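Beta-glucosidase (Chaetomella raphigera, PDB 6JXG) probably hydrolyses terminal, non-reducing beta-D-glucosyl residues to release beta-D-glucose, as a secreted glycoprotein of glycoside hydrolase family 3 linked to cellulose breakdown. Local coordinates at residues L337-K342 with V498-W503; A18-T23 with A47-P52; A589-T594 with D611-V616. All blocks are in the same frame, centred on the assembly; numbering follows the deposited sequence.

Contact 1. Residues L337-K342 with V498-W503; sequences LTNKNK and VKAIVW
L337 meets I501 and W503 at the buried end of an antiparallel strand pair in the family 3 C-terminal domain, where 335-339, an edge strand of a six-stranded mixed sheet, pairs with 498-503. With its chain running away from the carbonyl carbon (chi1 -63°), L337 brings CD1 to 3.8 Å from CB of W503, and the same methyl lies oblique to the indole, whose NE1 bonds to Y531. Branched and aromatic apolar groups suit this end; I481 touches both I501 and W503. A classic beta bulge sits here: L337 and T338 both face I501, L337 N donating to I501 O at 2.9 Å while I501 N reaches T338 O from above the carbonyl plane. T338 OG1 lies 2.9 Å from I501 N and 3.4 Å from its CG1.

Toward solvent, K340 N makes a nearly straight bond to K499 O (2.7 Å, 173°), and the lysine chain lies along the strand, CE 3.0 Å from V498 O. Only its amine end is loosely placed. Three backbone bonds thus define the pairing, apolar packing adds to one end, and at the other the amines of K340 and K499 lie 6.4 Å apart (NZ to NZ), that of K499 bonded to S496 O.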
# COMPACT_ATOMS: atom_id res chain seq x y z
N LEU A 337 -20.95 -0.42 1.28
CA LEU A 337 -21.27 0.96 1.68
C LEU A 337 -22.72 1.26 2.00
O LEU A 337 -23.00 2.03 2.94
CB LEU A 337 -20.77 2.01 0.63
CG LEU A 337 -19.24 2.04 0.43
CD1 LEU A 337 -18.88 3.07 -0.69
CD2 LEU A 337 -18.45 2.40 1.69
N THR A 338 -23.63 0.67 1.26
CA THR A 338 -25.08 0.81 1.53
C THR A 338 -25.70 -0.52 1.21
O THR A 338 -25.20 -1.24 0.36
CB THR A 338 -25.80 1.89 0.65
OG1 THR A 338 -25.70 1.54 -0.72
CG2 THR A 338 -25.15 3.23 0.77
N ASN A 339 -26.82 -0.84 1.86
CA ASN A 339 -27.57 -2.03 1.57
C ASN A 339 -28.98 -1.88 2.17
O ASN A 339 -29.15 -2.06 3.35
CB ASN A 339 -26.86 -3.21 2.23
CG ASN A 339 -27.45 -4.54 1.84
OD1 ASN A 339 -28.18 -4.65 0.87
ND2 ASN A 339 -27.16 -5.58 2.62
N LYS A 340 -29.92 -1.45 1.40
CA LYS A 340 -31.28 -1.16 1.87
C LYS A 340 -32.14 -2.41 1.88
O LYS A 340 -32.26 -3.07 0.84
CB LYS A 340 -31.89 -0.16 0.94
CG LYS A 340 -31.17 1.18 0.95
CD LYS A 340 -31.95 2.20 0.12
CE LYS A 340 -31.11 3.23 -0.60
NZ LYS A 340 -31.05 4.52 0.13
N ASN A 341 -32.81 -2.64 3.04
CA ASN A 341 -33.50 -3.90 3.45
C ASN A 341 -33.05 -5.10 2.71
O ASN A 341 -33.82 -5.78 2.04
CB ASN A 341 -35.00 -3.80 3.42
CG ASN A 341 -35.42 -2.85 2.40
OD1 ASN A 341 -35.14 -3.09 1.22
ND2 ASN A 341 -35.93 -1.69 2.82
N LYS A 342 -31.77 -5.34 2.89
CA LYS A 342 -31.19 -6.62 2.56
C LYS A 342 -31.28 -6.90 1.09
O LYS A 342 -31.48 -8.07 0.67
CB LYS A 342 -31.86 -7.72 3.38
CG LYS A 342 -31.86 -7.44 4.87
CD LYS A 342 -32.64 -8.51 5.59
CE LYS A 342 -31.74 -9.44 6.35
NZ LYS A 342 -31.86 -9.31 7.82
N VAL A 498 -31.17 2.92 -6.19
CA VAL A 498 -29.85 2.30 -5.81
C VAL A 498 -30.00 1.77 -4.39
O VAL A 498 -30.17 2.54 -3.40
CB VAL A 498 -28.70 3.28 -5.92
CG1 VAL A 498 -27.40 2.68 -5.31
CG2 VAL A 498 -28.46 3.66 -7.38
N LYS A 499 -30.08 0.46 -4.33
CA LYS A 499 -30.37 -0.24 -3.09
C LYS A 499 -29.10 -0.73 -2.39
O LYS A 499 -29.15 -0.95 -1.19
CB LYS A 499 -31.27 -1.47 -3.33
CG LYS A 499 -32.58 -1.17 -4.09
CD LYS A 499 -33.40 -0.10 -3.38
CE LYS A 499 -34.76 0.06 -4.03
NZ LYS A 499 -35.29 1.32 -3.51
N ALA A 500 -28.00 -0.91 -3.13
CA ALA A 500 -26.71 -1.34 -2.50
C ALA A 500 -25.53 -0.82 -3.30
O ALA A 500 -25.60 -0.67 -4.54
CB ALA A 500 -26.66 -2.83 -2.31
N ILE A 501 -24.49 -0.38 -2.59
CA ILE A 501 -23.27 0.06 -3.21
C ILE A 501 -22.13 -0.81 -2.62
O ILE A 501 -21.91 -0.82 -1.40
CB ILE A 501 -23.00 1.54 -2.98
CG1 ILE A 501 -24.12 2.39 -3.57
CG2 ILE A 501 -21.72 1.96 -3.66
CD1 ILE A 501 -23.91 3.84 -3.28
N VAL A 502 -21.45 -1.54 -3.50
CA VAL A 502 -20.33 -2.39 -3.13
C VAL A 502 -19.03 -1.75 -3.59
O VAL A 502 -18.82 -1.62 -4.78
CB VAL A 502 -20.49 -3.73 -3.80
CG1 VAL A 502 -19.33 -4.62 -3.44
CG2 VAL A 502 -21.90 -4.30 -3.47
N TRP A 503 -18.19 -1.29 -2.65
CA TRP A 503 -16.90 -0.71 -2.95
C TRP A 503 -15.91 -1.88 -3.03
O TRP A 503 -15.32 -2.34 -2.02
CB TRP A 503 -16.56 0.29 -1.86
CG TRP A 503 -15.43 1.10 -2.10
CD1 TRP A 503 -14.18 0.89 -1.59
CD2 TRP A 503 -15.39 2.33 -2.83
NE1 TRP A 503 -13.35 1.88 -2.03
CE2 TRP A 503 -14.07 2.80 -2.77
CE3 TRP A 503 -16.33 3.06 -3.53
CZ2 TRP A 503 -13.67 3.93 -3.42
CZ3 TRP A 503 -15.93 4.19 -4.20
CH2 TRP A 503 -14.61 4.62 -4.14

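Contact 2. Residues A18-T23 with A47-P52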
# COMPACT_ATOMS: atom_id res chain seq x y z
N ALA A 18 36.71 -6.95 2.49
CA ALA A 18 38.16 -7.02 2.56
C ALA A 18 38.79 -7.75 1.32
O ALA A 18 39.94 -7.59 1.02
CB ALA A 18 38.56 -7.70 3.84
N LYS A 19 38.03 -8.52 0.58
CA LYS A 19 38.53 -9.19 -0.60
C LYS A 19 38.34 -8.44 -1.90
O LYS A 19 38.67 -8.96 -2.94
CB LYS A 19 37.87 -10.51 -0.73
CG LYS A 19 38.09 -11.27 0.55
CD LYS A 19 38.15 -12.73 0.32
CE LYS A 19 36.82 -13.30 0.03
NZ LYS A 19 37.11 -14.55 -0.74
N LEU A 20 37.75 -7.26 -1.85
CA LEU A 20 37.31 -6.57 -3.07
C LEU A 20 38.23 -5.50 -3.54
O LEU A 20 38.78 -4.76 -2.74
CB LEU A 20 35.93 -5.95 -2.83
CG LEU A 20 34.80 -6.88 -2.51
CD1 LEU A 20 33.49 -6.13 -2.42
CD2 LEU A 20 34.71 -8.00 -3.55
N SER A 21 38.38 -5.38 -4.85
CA SER A 21 39.04 -4.20 -5.40
C SER A 21 38.08 -3.03 -5.46
O SER A 21 36.91 -3.19 -5.30
CB SER A 21 39.50 -4.51 -6.78
OG SER A 21 38.36 -4.59 -7.63
N ASN A 22 38.60 -1.85 -5.78
CA ASN A 22 37.73 -0.70 -5.96
C ASN A 22 36.86 -0.84 -7.18
O ASN A 22 35.71 -0.45 -7.16
CB ASN A 22 38.51 0.61 -6.03
CG ASN A 22 38.45 1.37 -4.74
OD1 ASN A 22 38.04 0.85 -3.68
ND2 ASN A 22 38.84 2.60 -4.81
N THR A 23 37.37 -1.46 -8.24
CA THR A 23 36.50 -1.73 -9.37
C THR A 23 35.40 -2.75 -9.00
O THR A 23 34.26 -2.61 -9.47
CB THR A 23 37.26 -2.10 -10.67
OG1 THR A 23 37.85 -3.36 -10.50
CG2 THR A 23 38.36 -1.12 -11.00
N ALA A 47 32.60 -12.60 -8.72
CA ALA A 47 32.80 -14.04 -8.54
C ALA A 47 33.69 -14.30 -7.34
O ALA A 47 33.48 -15.30 -6.69
CB ALA A 47 33.37 -14.67 -9.82
N SER A 48 34.60 -13.39 -7.00
CA SER A 48 35.53 -13.65 -5.87
C SER A 48 34.81 -13.80 -4.53
O SER A 48 35.32 -14.43 -3.65
CB SER A 48 36.59 -12.55 -5.70
OG SER A 48 35.92 -11.32 -5.46
N ILE A 49 33.59 -13.28 -4.39
CA ILE A 49 32.84 -13.49 -3.15
C ILE A 49 31.55 -14.27 -3.37
O ILE A 49 30.69 -14.33 -2.45
CB ILE A 49 32.58 -12.15 -2.43
CG1 ILE A 49 31.81 -11.17 -3.34
CG2 ILE A 49 33.88 -11.50 -1.96
CD1 ILE A 49 31.20 -9.98 -2.58
N GLY A 50 31.39 -14.84 -4.59
CA GLY A 50 30.20 -15.62 -4.92
C GLY A 50 28.94 -14.77 -5.00
O GLY A 50 27.83 -15.22 -4.77
N LEU A 51 29.11 -13.47 -5.28
CA LEU A 51 27.95 -12.58 -5.40
C LEU A 51 27.40 -12.69 -6.82
O LEU A 51 28.14 -12.41 -7.77
CB LEU A 51 28.41 -11.15 -5.17
CG LEU A 51 27.27 -10.10 -5.12
CD1 LEU A 51 26.51 -10.22 -3.78
CD2 LEU A 51 27.89 -8.72 -5.18
N PRO A 52 26.13 -13.01 -6.96
CA PRO A 52 25.56 -13.03 -8.33
C PRO A 52 25.35 -11.66 -8.91
O PRO A 52 25.61 -10.67 -8.26
CB PRO A 52 24.22 -13.72 -8.15
CG PRO A 52 23.77 -13.26 -6.78
CD PRO A 52 25.07 -13.15 -5.93
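The backbones of K19 and S48 pass no closer than 7.5 Å between CA atoms, so the gap is bridged by side chains and by one lysine-to-carbonyl bond. This is a surface contact of what is probably the TIM-barrel-type N-terminal domain, between the turn before helix 22-29 and the loop joining strands 41-42 and 55-57, which holds the 3-10 segment 47-49. S21 takes the N-cap position of the helix, and G50, at positive phi, forms a G1 beta bulge with L51 opposite V46.

L20 and I49 make the apolar centre, their side chains crossing at about a right angle. CD2 of L20 meets CG2 of I49 at 3.9 Å, and lies 4.0 Å from OG of S48. I49 presents this methyl because CG2 lies beside its backbone N while CG1 takes the place between N and the carbonyl carbon (chi1 58°). Leucine suits its position, since it also packs on I28 and on V285 of helix 278-294.

K19 lies on the solvent-facing side, its chain and that of I49 running antiparallel, CE 4.0 Å from CG2. A bend at the third torsion (-73°) turns the amine onward, and NZ makes a weak 3.4 Å hydrogen bond to S48 O.

Contact 3. Residues A589-T594 with D611-V616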
# COMPACT_ATOMS: atom_id res chain seq x y z
N ALA A 589 -8.64 -1.12 29.97
CA ALA A 589 -7.47 -0.38 29.59
C ALA A 589 -6.53 -0.50 30.74
O ALA A 589 -6.97 -0.34 31.88
CB ALA A 589 -7.80 1.08 29.35
N LYS A 590 -5.28 -0.89 30.49
CA LYS A 590 -4.33 -1.11 31.58
C LYS A 590 -2.94 -0.72 31.11
O LYS A 590 -2.49 -1.13 30.06
CB LYS A 590 -4.34 -2.58 32.00
CG LYS A 590 -3.15 -2.99 32.87
CD LYS A 590 -3.27 -4.46 33.34
CE LYS A 590 -3.84 -4.50 34.76
NZ LYS A 590 -3.33 -5.65 35.56
N TYR A 591 -2.27 0.12 31.87
CA TYR A 591 -0.87 0.39 31.61
C TYR A 591 -0.09 -0.84 32.16
O TYR A 591 -0.13 -1.13 33.33
CB TYR A 591 -0.58 1.72 32.30
CG TYR A 591 0.00 2.81 31.43
CD1 TYR A 591 -0.56 4.09 31.31
CD2 TYR A 591 1.17 2.57 30.78
CE1 TYR A 591 0.02 5.08 30.49
CE2 TYR A 591 1.79 3.53 30.00
CZ TYR A 591 1.24 4.78 29.83
OH TYR A 591 2.05 5.67 29.03
N SER A 592 0.58 -1.62 31.33
CA SER A 592 1.30 -2.73 31.82
C SER A 592 2.78 -2.37 32.09
O SER A 592 3.46 -3.10 32.77
CB SER A 592 1.16 -3.89 30.86
OG SER A 592 1.52 -3.49 29.55
N ASP A 593 3.25 -1.23 31.61
CA ASP A 593 4.65 -0.79 31.80
C ASP A 593 4.65 0.71 31.94
O ASP A 593 4.60 1.45 30.93
CB ASP A 593 5.63 -1.19 30.61
CG ASP A 593 7.07 -0.63 30.80
OD1 ASP A 593 7.91 -0.61 29.85
OD2 ASP A 593 7.36 -0.20 31.93
N THR A 594 4.71 1.18 33.19
CA THR A 594 4.77 2.63 33.48
C THR A 594 6.22 3.21 33.55
O THR A 594 6.42 4.40 33.77
CB THR A 594 3.98 2.96 34.78
OG1 THR A 594 4.36 2.05 35.83
CG2 THR A 594 2.45 2.73 34.53
N ASP A 611 8.46 -0.78 22.79
CA ASP A 611 7.98 -1.63 23.88
C ASP A 611 6.43 -1.53 23.97
O ASP A 611 5.88 -0.44 23.84
CB ASP A 611 8.48 -1.11 25.24
CG ASP A 611 10.02 -1.21 25.44
OD1 ASP A 611 10.63 -2.09 24.85
OD2 ASP A 611 10.55 -0.39 26.23
N ILE A 612 5.75 -2.63 24.29
CA ILE A 612 4.35 -2.60 24.57
C ILE A 612 4.16 -2.04 25.99
O ILE A 612 4.70 -2.58 26.93
CB ILE A 612 3.76 -3.96 24.43
CG1 ILE A 612 3.90 -4.44 22.97
CG2 ILE A 612 2.30 -3.96 24.89
CD1 ILE A 612 3.07 -3.61 22.00
N VAL A 613 3.49 -0.91 26.13
CA VAL A 613 3.31 -0.26 27.44
C VAL A 613 1.89 -0.39 27.98
O VAL A 613 1.66 -0.20 29.16
CB VAL A 613 3.78 1.20 27.45
CG1 VAL A 613 5.29 1.25 27.13
CG2 VAL A 613 3.05 2.06 26.45
N ALA A 614 0.92 -0.74 27.13
CA ALA A 614 -0.48 -0.77 27.58
C ALA A 614 -1.29 -1.66 26.68
O ALA A 614 -0.91 -1.92 25.55
CB ALA A 614 -1.08 0.63 27.55
N THR A 615 -2.42 -2.15 27.18
CA THR A 615 -3.27 -2.98 26.39
C THR A 615 -4.72 -2.59 26.68
O THR A 615 -5.08 -2.33 27.84
CB THR A 615 -3.09 -4.44 26.81
OG1 THR A 615 -1.81 -4.87 26.41
CG2 THR A 615 -4.06 -5.34 26.10
N VAL A 616 -5.53 -2.56 25.62
CA VAL A 616 -6.94 -2.23 25.69
C VAL A 616 -7.71 -3.44 25.14
O VAL A 616 -7.23 -4.09 24.15
CB VAL A 616 -7.22 -0.97 24.83
CG1 VAL A 616 -8.70 -0.70 24.63
CG2 VAL A 616 -6.47 0.23 25.38
O HOH W 1 7.30 -2.56 28.13
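Y591 and V613 run alongside one another in the same direction at the end of an antiparallel strand pair in the three-stranded sheet 582-591, 612-622, 663-671. This sheet packs against strands 692-698 and 704-711, consistent with the beta-sandwich of the fibronectin type III-like domain.

The shape is set by small alanines against larger neighbours. A589 pairs with V616, and its CB meets CG2 of V616 at 4.3 Å; both side chains also touch L695 of the facing sheet, so the small methyl sits beside the branched one. One step on, A614 pairs with Y591. Its short CB lies oblique to the tyrosine ring, and L710 packs on both. Farther out, CD2 of Y591 lies 3.2 Å from V613 O and CE2 4.0 Å from CB of V613, whose branched carbons pack beside the ring, with L675 touching both residues. On the opposite face K590 and T615 form the hydrogen-bonded pair; K590 leads its amine away from 611-616, while T615 OG1 bonds to N669.

V613 and A614 both face L670 in a classic beta bulge. Where the first strand ends, the chain curls round the V613 carbonyl: S592 N and D593 N reach this one oxygen from the same face of its plane, at 2.8 and 3.1 Å. The S592 hydroxyl adds a weak bond. D593, whose OD2 bonds to S595 OG, has OD1 4.5 Å from OD2 of D611; R672, in a salt bridge with D611, probably eases the repulsion. A water links the segments, donating to D593 OD1 (2.7 Å) and I612 O (2.9 Å).

How the contacts relate
The three contacts lie in series along the chain and touch nowhere: the centres of contacts 1 and 2 are about 61 Å apart, on opposite sides of the molecule's centre. Contacts 1 and 3 are alike in kind, each joining an outermost strand to its antiparallel neighbour, and each is partly buried. Contact 1 has its bulge between the paired strands; contact 3 has one on its inner strand, facing 663-671. They belong to different sheets, one mixed and flanked by helix 490-493, the other antiparallel and facing a second sheet. Contact 2 has no strand pairing and no buried touching residue. Backbone bonds thus dominate in the sheets, while side-chain contacts, with one weak bond to a carbonyl, hold the surface turn.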